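Local coordinates for X-ray repair cross complementing protein 1 variant (PDB 6WH2) that probably acts as a scaffold in DNA single-strand break repair, assembling repair enzymes and binding poly-ADP-ribose chains on PARP1, at residues F5-H10 with A31-L36. Sequence-based numbering, arbitrary orientation.
Sequences FFQGKH and AFNGEL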
loop_
_atom_site.group_PDB
_atom_site.type_symbol
_atom_site.label_atom_id
_atom_site.label_comp_id
_atom_site.label_asym_id
_atom_site.label_seq_id
_atom_site.Cartn_x
_atom_site.Cartn_y
_atom_site.Cartn_z
ATOM N N PHE B 5 -5.122 15.647 -12.037
ATOM C CA PHE B 5 -4.984 15.098 -10.692
ATOM C C PHE B 5 -3.884 14.046 -10.585
ATOM O O PHE B 5 -3.587 13.602 -9.471
ATOM C CB PHE B 5 -6.315 14.515 -10.201
ATOM C CG PHE B 5 -7.007 13.628 -11.198
ATOM C CD1 PHE B 5 -6.531 12.356 -11.468
ATOM C CD2 PHE B 5 -8.151 14.061 -11.846
ATOM C CE1 PHE B 5 -7.174 11.538 -12.377
ATOM C CE2 PHE B 5 -8.799 13.248 -12.756
ATOM C CZ PHE B 5 -8.310 11.986 -13.022
ATOM N N PHE B 6 -3.278 13.640 -11.699
ATOM C CA PHE B 6 -2.110 12.768 -11.681
ATOM C C PHE B 6 -0.800 13.547 -11.690
ATOM O O PHE B 6 0.266 12.938 -11.828
ATOM C CB PHE B 6 -2.133 11.812 -12.878
ATOM C CG PHE B 6 -3.011 10.607 -12.687
ATOM C CD1 PHE B 6 -3.419 10.216 -11.423
ATOM C CD2 PHE B 6 -3.419 9.860 -13.780
ATOM C CE1 PHE B 6 -4.224 9.103 -11.255
ATOM C CE2 PHE B 6 -4.222 8.750 -13.619
ATOM C CZ PHE B 6 -4.626 8.370 -12.356
ATOM N N GLN B 7 -0.856 14.870 -11.547
ATOM C CA GLN B 7 0.336 15.698 -11.679
ATOM C C GLN B 7 1.361 15.356 -10.604
ATOM O O GLN B 7 1.020 15.195 -9.428
ATOM C CB GLN B 7 -0.039 17.178 -11.598
ATOM C CG GLN B 7 1.131 18.128 -11.792
ATOM C CD GLN B 7 0.703 19.581 -11.856
ATOM O OE1 GLN B 7 -0.295 19.974 -11.252
ATOM N NE2 GLN B 7 1.461 20.389 -12.589
ATOM N N GLY B 8 2.622 15.248 -11.017
ATOM C CA GLY B 8 3.704 14.926 -10.114
ATOM C C GLY B 8 3.825 13.464 -9.748
ATOM O O GLY B 8 4.688 13.119 -8.931
ATOM N N LYS B 9 2.999 12.595 -10.322
ATOM C CA LYS B 9 3.001 11.175 -10.004
ATOM C C LYS B 9 3.633 10.397 -11.150
ATOM O O LYS B 9 3.272 10.595 -12.315
ATOM C CB LYS B 9 1.579 10.677 -9.734
ATOM C CG LYS B 9 0.859 11.477 -8.662
ATOM C CD LYS B 9 -0.267 10.681 -8.029
ATOM C CE LYS B 9 -1.011 11.515 -7.000
ATOM N NZ LYS B 9 -0.083 12.152 -6.024
ATOM N N HIS B 10 4.572 9.517 -10.816
ATOM C CA HIS B 10 5.337 8.757 -11.797
ATOM C C HIS B 10 4.850 7.315 -11.804
ATOM O O HIS B 10 4.843 6.652 -10.762
ATOM C CB HIS B 10 6.832 8.826 -11.490
ATOM C CG HIS B 10 7.400 10.209 -11.560
ATOM N ND1 HIS B 10 8.281 10.604 -12.544
ATOM C CD2 HIS B 10 7.205 11.293 -10.773
ATOM C CE1 HIS B 10 8.609 11.870 -12.357
ATOM N NE2 HIS B 10 7.969 12.312 -11.288
ATOM N N ALA B 31 -3.145 11.903 -20.074
ATOM C CA ALA B 31 -4.165 12.942 -20.187
ATOM C C ALA B 31 -4.299 13.740 -18.898
ATOM O O ALA B 31 -4.539 14.952 -18.932
ATOM C CB ALA B 31 -5.508 12.318 -20.566
ATOM N N PHE B 32 -4.150 13.080 -17.749
ATOM C CA PHE B 32 -4.321 13.719 -16.451
ATOM C C PHE B 32 -2.993 14.156 -15.839
ATOM O O PHE B 32 -2.877 14.252 -14.612
ATOM C CB PHE B 32 -5.082 12.787 -15.508
ATOM C CG PHE B 32 -6.368 12.266 -16.088
ATOM C CD1 PHE B 32 -7.208 13.105 -16.801
ATOM C CD2 PHE B 32 -6.735 10.941 -15.925
ATOM C CE1 PHE B 32 -8.391 12.635 -17.340
ATOM C CE2 PHE B 32 -7.917 10.464 -16.461
ATOM C CZ PHE B 32 -8.746 11.312 -17.170
ATOM N N ASN B 33 -1.987 14.410 -16.679
ATOM C CA ASN B 33 -0.710 15.020 -16.305
ATOM C C ASN B 33 0.194 14.094 -15.498
ATOM O O ASN B 33 1.146 14.561 -14.864
ATOM C CB ASN B 33 -0.917 16.336 -15.545
ATOM C CG ASN B 33 0.148 17.365 -15.862
ATOM O OD1 ASN B 33 1.021 17.135 -16.700
ATOM N ND2 ASN B 33 0.080 18.511 -15.195
ATOM N N GLY B 34 -0.069 12.794 -15.505
ATOM C CA GLY B 34 0.893 11.850 -14.975
ATOM C C GLY B 34 2.088 11.702 -15.902
ATOM O O GLY B 34 2.096 12.161 -17.043
ATOM N N GLU B 35 3.129 11.040 -15.400
ATOM C CA GLU B 35 4.359 10.849 -16.161
ATOM C C GLU B 35 4.765 9.385 -16.122
ATOM O O GLU B 35 4.914 8.810 -15.040
ATOM C CB GLU B 35 5.483 11.743 -15.628
ATOM C CG GLU B 35 5.277 13.214 -15.947
ATOM C CD GLU B 35 6.049 14.141 -15.028
ATOM O OE1 GLU B 35 5.491 15.187 -14.636
ATOM O OE2 GLU B 35 7.223 13.840 -14.713
ATOM N N LEU B 36 4.949 8.789 -17.299
ATOM C CA LEU B 36 5.357 7.395 -17.400
ATOM C C LEU B 36 6.872 7.272 -17.377
ATOM O O LEU B 36 7.588 8.074 -17.984
ATOM C CB LEU B 36 4.831 6.755 -18.684
ATOM C CG LEU B 36 3.380 6.279 -18.775
ATOM C CD1 LEU B 36 3.033 5.323 -17.638
ATOM C CD2 LEU B 36 2.416 7.448 -18.840
#
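F5 lays the end of its ring over one face of F32, with F5 CZ 3.5 Å from F32 CD2. The ring planes stand 36° apart and the centroids 4.6 Å, an oblique aromatic pair. In return F32 CB sits over the F5 face, close to the ring normal, which meets the criterion for a CH-pi contact. The first torsion of F5 (chi1 47°) holds CG between the backbone N and the carbonyl carbon, swinging the ring alongside F32. F6 N-H donates to F32 O, with N and O 3.0 Å apart, in the carbonyl plane though bent at the hydrogen (137°), while the F6 ring brings CD2 to F32 CB. With the F32 ring cut back to an alanine, the F5 ring would probably lose the face it rests on, and a gap would be likely to open beside N79 of helix 73-81. Both segments belong to the C-terminal BRCT domain of XRCC1: helix 21-31 ends in a Schellman motif with N33, at positive phi, as its C-prime residue, and the chain then enters edge strand 35-36 of the parallel sheet. Q7 CA approaches N33 O at 3.5 Å as a CA-H...O contact. From F6 to K9 the backbone makes a type II turn, with G8 at positive phi, closed by K9 N to F6 O. K9 O then accepts a hydrogen bond from E35 N at 3.1 Å, and the parallel bridge of H10 with E35 follows. Beside it, H10 CE1 lies 3.4 Å from E35 OE2, ring and carboxylate planes steeply inclined, whereas H10 ND1 is hydrogen-bonded to E37.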